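Long-range contact in tyrosine--tRNA ligase (Archaeoglobus fulgidus, PDB 2CYB), which probably attaches tyrosine to its cognate tRNA in two steps, first activating the amino acid with ATP as tyrosyl-adenylate: residues I10-L23 / S197-G209. Residues are numbered along the deposited sequence; the frame is centred on the assembly and turned at random.
Sequences ITRNAEEVVTEEEL and SSPVCLHTPILVG
Strand 16-18 runs antiparallel to strand 200-204 at an axis distance of 4.7 Å, with Glu16 and Val18 in hydrogen-bonded pairs with His203 and Cys201. At the start of the strand Glu15 and Glu16 face His203 as a classic beta bulge: Glu15 N and Glu16 N both donate to His203 O, the former at 2.7 Å. On one face of the sheet Glu16 lies beside His203. His203 ND1 donates to Glu16 OE1 at 2.8 Å. The oxygen uses its anti lone pair and sits in the ring plane, although carboxylate and ring planes are 50° apart. With CG beside the backbone N (chi1 -61°) the ring lies alongside Glu16, and chi2 of 141° turns its ND1 edge to the carboxylate. On the other face Leu202 CD1 meets Ile10 CG2 at 3.6 Å, and its CD2 reaches Ala14 CB. Val200 CG1 packs on Leu23 CB and its CG2 on Glu22 CB. A water links Glu15 OE2 to Ile206 N beside Pro205. The contact adds an antiparallel edge strand to the otherwise parallel Rossmann-fold sheet. The side chain of His203 lies about 5 Å from that of Gln180, which binds tyrosine. Arg181 forms a salt bridge with Glu16 OE1, and His184 ND1 hydrogen-bonds to His203 NE2. Both ring nitrogens are therefore engaged, which should fix the rotation of the imidazole.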
loop_
_atom_site.group_PDB
_atom_site.type_symbol
_atom_site.label_atom_id
_atom_site.label_comp_id
_atom_site.label_asym_id
_atom_site.label_seq_id
_atom_site.Cartn_x
_atom_site.Cartn_y
_atom_site.Cartn_z
ATOM N N ILE A 10 -27.375 -9.031 21.850
ATOM C CA ILE A 10 -26.170 -8.720 21.088
ATOM C C ILE A 10 -25.716 -9.910 20.262
ATOM O O ILE A 10 -25.351 -9.766 19.098
ATOM C CB ILE A 10 -24.995 -8.297 22.013
ATOM C CG1 ILE A 10 -25.291 -6.940 22.653
ATOM C CG2 ILE A 10 -23.700 -8.214 21.207
ATOM C CD1 ILE A 10 -24.262 -6.507 23.669
ATOM N N THR A 11 -25.752 -11.093 20.854
ATOM C CA THR A 11 -25.290 -12.269 20.139
ATOM C C THR A 11 -26.340 -12.954 19.286
ATOM O O THR A 11 -26.033 -13.929 18.601
ATOM C CB THR A 11 -24.703 -13.291 21.107
ATOM O OG1 THR A 11 -25.688 -13.645 22.083
ATOM C CG2 THR A 11 -23.498 -12.705 21.811
ATOM N N ARG A 12 -27.570 -12.451 19.322
ATOM C CA ARG A 12 -28.645 -13.049 18.534
ATOM C C ARG A 12 -28.276 -13.036 17.058
ATOM O O ARG A 12 -27.895 -11.997 16.507
ATOM C CB ARG A 12 -29.958 -12.282 18.725
ATOM C CG ARG A 12 -31.129 -12.857 17.913
ATOM C CD ARG A 12 -32.436 -12.119 18.205
ATOM N NE ARG A 12 -32.430 -10.741 17.717
ATOM C CZ ARG A 12 -33.362 -9.839 18.015
ATOM N NH1 ARG A 12 -33.287 -8.604 17.527
ATOM N NH2 ARG A 12 -34.370 -10.168 18.813
ATOM N N ASN A 13 -28.388 -14.201 16.433
ATOM C CA ASN A 13 -28.087 -14.355 15.021
ATOM C C ASN A 13 -26.640 -14.064 14.649
ATOM O O ASN A 13 -26.330 -13.833 13.483
ATOM C CB ASN A 13 -29.021 -13.479 14.189
ATOM C CG ASN A 13 -30.447 -14.015 14.165
ATOM O OD1 ASN A 13 -30.670 -15.210 14.364
ATOM N ND2 ASN A 13 -31.406 -13.141 13.908
ATOM N N ALA A 14 -25.758 -14.065 15.637
ATOM C CA ALA A 14 -24.347 -13.841 15.359
ATOM C C ALA A 14 -23.750 -15.218 15.142
ATOM O O ALA A 14 -24.113 -16.172 15.827
ATOM C CB ALA A 14 -23.662 -13.155 16.536
ATOM N N GLU A 15 -22.841 -15.336 14.187
ATOM C CA GLU A 15 -22.215 -16.623 13.932
ATOM C C GLU A 15 -21.038 -16.849 14.873
ATOM O O GLU A 15 -20.746 -17.979 15.267
ATOM C CB GLU A 15 -21.738 -16.704 12.481
ATOM C CG GLU A 15 -20.983 -17.985 12.161
ATOM C CD GLU A 15 -20.660 -18.129 10.689
ATOM O OE1 GLU A 15 -19.894 -19.052 10.339
ATOM O OE2 GLU A 15 -21.173 -17.324 9.883
ATOM N N GLU A 16 -20.367 -15.767 15.243
ATOM C CA GLU A 16 -19.210 -15.872 16.115
ATOM C C GLU A 16 -18.956 -14.579 16.865
ATOM O O GLU A 16 -19.280 -13.493 16.383
ATOM C CB GLU A 16 -17.976 -16.227 15.280
ATOM C CG GLU A 16 -16.659 -16.184 16.035
ATOM C CD GLU A 16 -15.455 -16.331 15.119
ATOM O OE1 GLU A 16 -15.289 -15.490 14.205
ATOM O OE2 GLU A 16 -14.674 -17.286 15.315
ATOM N N VAL A 17 -18.397 -14.709 18.063
ATOM C CA VAL A 17 -18.048 -13.552 18.873
ATOM C C VAL A 17 -16.624 -13.793 19.366
ATOM O O VAL A 17 -16.322 -14.839 19.943
ATOM C CB VAL A 17 -18.983 -13.376 20.082
ATOM C CG1 VAL A 17 -18.514 -12.193 20.917
ATOM C CG2 VAL A 17 -20.415 -13.154 19.609
ATOM N N VAL A 18 -15.748 -12.830 19.108
ATOM C CA VAL A 18 -14.352 -12.927 19.508
ATOM C C VAL A 18 -13.994 -11.789 20.461
ATOM O O VAL A 18 -13.679 -10.690 20.018
ATOM C CB VAL A 18 -13.427 -12.845 18.279
ATOM C CG1 VAL A 18 -11.979 -13.007 18.701
ATOM C CG2 VAL A 18 -13.822 -13.908 17.261
ATOM N N THR A 19 -14.064 -12.036 21.768
ATOM C CA THR A 19 -14.465 -13.326 22.324
ATOM C C THR A 19 -15.670 -13.075 23.226
ATOM O O THR A 19 -15.957 -11.929 23.581
ATOM C CB THR A 19 -13.333 -13.951 23.177
ATOM O OG1 THR A 19 -13.042 -13.095 24.288
ATOM C CG2 THR A 19 -12.070 -14.130 22.347
ATOM N N GLU A 20 -16.380 -14.140 23.585
ATOM C CA GLU A 20 -17.549 -14.020 24.454
ATOM C C GLU A 20 -17.207 -13.305 25.770
ATOM O O GLU A 20 -17.878 -12.348 26.172
ATOM C CB GLU A 20 -18.115 -15.411 24.765
ATOM C CG GLU A 20 -18.778 -16.119 23.588
ATOM C CD GLU A 20 -20.169 -15.587 23.287
ATOM O OE1 GLU A 20 -21.023 -15.602 24.199
ATOM O OE2 GLU A 20 -20.412 -15.162 22.140
ATOM N N GLU A 21 -16.164 -13.781 26.440
ATOM C CA GLU A 21 -15.745 -13.202 27.711
ATOM C C GLU A 21 -15.426 -11.717 27.569
ATOM O O GLU A 21 -15.858 -10.904 28.391
ATOM C CB GLU A 21 -14.533 -13.967 28.250
ATOM C CG GLU A 21 -14.778 -15.472 28.340
ATOM C CD GLU A 21 -13.589 -16.245 28.885
ATOM O OE1 GLU A 21 -12.491 -16.152 28.296
ATOM O OE2 GLU A 21 -13.757 -16.954 29.902
ATOM N N GLU A 22 -14.681 -11.368 26.519
ATOM C CA GLU A 22 -14.315 -9.978 26.263
ATOM C C GLU A 22 -15.566 -9.128 26.101
ATOM O O GLU A 22 -15.640 -8.007 26.608
ATOM C CB GLU A 22 -13.454 -9.874 24.998
ATOM C CG GLU A 22 -12.007 -10.314 25.177
ATOM C CD GLU A 22 -11.259 -10.425 23.853
ATOM O OE1 GLU A 22 -11.569 -9.643 22.930
ATOM O OE2 GLU A 22 -10.356 -11.284 23.741
ATOM N N LEU A 23 -16.552 -9.665 25.390
ATOM C CA LEU A 23 -17.801 -8.950 25.169
ATOM C C LEU A 23 -18.502 -8.709 26.503
ATOM O O LEU A 23 -19.019 -7.620 26.756
ATOM C CB LEU A 23 -18.711 -9.758 24.236
ATOM C CG LEU A 23 -20.149 -9.270 24.059
ATOM C CD1 LEU A 23 -20.166 -7.817 23.597
ATOM C CD2 LEU A 23 -20.856 -10.171 23.060
ATOM N N SER A 197 -5.830 -0.808 21.428
ATOM C CA SER A 197 -6.375 -2.024 22.018
ATOM C C SER A 197 -6.901 -3.008 20.978
ATOM O O SER A 197 -7.301 -2.624 19.877
ATOM C CB SER A 197 -7.482 -1.668 23.017
ATOM O OG SER A 197 -8.452 -0.826 22.425
ATOM N N SER A 198 -6.873 -4.286 21.329
ATOM C CA SER A 198 -7.370 -5.332 20.448
ATOM C C SER A 198 -8.893 -5.258 20.546
ATOM O O SER A 198 -9.451 -5.284 21.641
ATOM C CB SER A 198 -6.859 -6.693 20.920
ATOM O OG SER A 198 -7.274 -7.729 20.048
ATOM N N PRO A 199 -9.586 -5.153 19.403
ATOM C CA PRO A 199 -11.046 -5.067 19.421
ATOM C C PRO A 199 -11.795 -6.374 19.603
ATOM O O PRO A 199 -11.310 -7.456 19.242
ATOM C CB PRO A 199 -11.360 -4.444 18.069
ATOM C CG PRO A 199 -10.344 -5.119 17.190
ATOM C CD PRO A 199 -9.074 -5.022 18.026
ATOM N N VAL A 200 -12.980 -6.260 20.186
ATOM C CA VAL A 200 -13.856 -7.403 20.358
ATOM C C VAL A 200 -14.527 -7.440 18.985
ATOM O O VAL A 200 -14.818 -6.385 18.411
ATOM C CB VAL A 200 -14.921 -7.137 21.436
ATOM C CG1 VAL A 200 -15.773 -8.379 21.644
ATOM C CG2 VAL A 200 -14.250 -6.708 22.741
ATOM N N CYS A 201 -14.756 -8.633 18.450
ATOM C CA CYS A 201 -15.382 -8.754 17.139
ATOM C C CYS A 201 -16.652 -9.604 17.171
ATOM O O CYS A 201 -16.708 -10.633 17.848
ATOM C CB CYS A 201 -14.388 -9.357 16.148
ATOM S SG CYS A 201 -12.826 -8.437 16.062
ATOM N N LEU A 202 -17.670 -9.152 16.445
ATOM C CA LEU A 202 -18.935 -9.875 16.352
ATOM C C LEU A 202 -19.171 -10.136 14.871
ATOM O O LEU A 202 -19.275 -9.203 14.078
ATOM C CB LEU A 202 -20.080 -9.039 16.929
ATOM C CG LEU A 202 -21.450 -9.732 16.973
ATOM C CD1 LEU A 202 -22.319 -9.075 18.026
ATOM C CD2 LEU A 202 -22.119 -9.671 15.605
ATOM N N HIS A 203 -19.250 -11.404 14.493
ATOM C CA HIS A 203 -19.437 -11.747 13.091
ATOM C C HIS A 203 -20.810 -12.309 12.765
ATOM O O HIS A 203 -21.332 -13.165 13.475
ATOM C CB HIS A 203 -18.366 -12.741 12.669
ATOM C CG HIS A 203 -16.971 -12.213 12.807
ATOM N ND1 HIS A 203 -15.920 -12.989 13.246
ATOM C CD2 HIS A 203 -16.455 -10.989 12.551
ATOM C CE1 HIS A 203 -14.815 -12.265 13.256
ATOM N NE2 HIS A 203 -15.112 -11.048 12.839
ATOM N N THR A 204 -21.389 -11.818 11.678
ATOM C CA THR A 204 -22.696 -12.286 11.238
ATOM C C THR A 204 -22.472 -13.302 10.122
ATOM O O THR A 204 -21.455 -13.270 9.429
ATOM C CB THR A 204 -23.542 -11.128 10.704
ATOM O OG1 THR A 204 -22.810 -10.437 9.684
ATOM C CG2 THR A 204 -23.873 -10.153 11.824
ATOM N N PRO A 205 -23.413 -14.235 9.944
ATOM C CA PRO A 205 -23.229 -15.223 8.881
ATOM C C PRO A 205 -23.367 -14.599 7.498
ATOM O O PRO A 205 -23.962 -13.533 7.346
ATOM C CB PRO A 205 -24.326 -16.250 9.171
ATOM C CG PRO A 205 -25.405 -15.425 9.804
ATOM C CD PRO A 205 -24.636 -14.502 10.721
ATOM N N ILE A 206 -22.804 -15.255 6.494
ATOM C CA ILE A 206 -22.907 -14.760 5.125
ATOM C C ILE A 206 -24.192 -15.324 4.516
ATOM O O ILE A 206 -24.381 -16.536 4.469
ATOM C CB ILE A 206 -21.703 -15.215 4.276
ATOM C CG1 ILE A 206 -20.403 -14.660 4.872
ATOM C CG2 ILE A 206 -21.885 -14.765 2.836
ATOM C CD1 ILE A 206 -20.397 -13.157 5.066
ATOM N N LEU A 207 -25.075 -14.444 4.057
ATOM C CA LEU A 207 -26.343 -14.870 3.473
ATOM C C LEU A 207 -26.202 -15.484 2.089
ATOM O O LEU A 207 -25.630 -14.873 1.190
ATOM C CB LEU A 207 -27.304 -13.689 3.372
ATOM C CG LEU A 207 -27.961 -13.156 4.639
ATOM C CD1 LEU A 207 -28.845 -11.967 4.269
ATOM C CD2 LEU A 207 -28.785 -14.260 5.306
ATOM N N VAL A 208 -26.728 -16.690 1.912
ATOM C CA VAL A 208 -26.666 -17.322 0.604
ATOM C C VAL A 208 -27.688 -16.611 -0.271
ATOM O O VAL A 208 -28.630 -15.992 0.236
ATOM C CB VAL A 208 -27.003 -18.825 0.676
ATOM C CG1 VAL A 208 -26.073 -19.508 1.663
ATOM C CG2 VAL A 208 -28.462 -19.026 1.077
ATOM N N GLY A 209 -27.493 -16.678 -1.581
ATOM C CA GLY A 209 -28.420 -16.034 -2.494
ATOM C C GLY A 209 -29.745 -16.770 -2.600
ATOM O O GLY A 209 -29.874 -17.899 -2.137
HETATM O O HOH W 1 -21.575 -17.887 7.084
#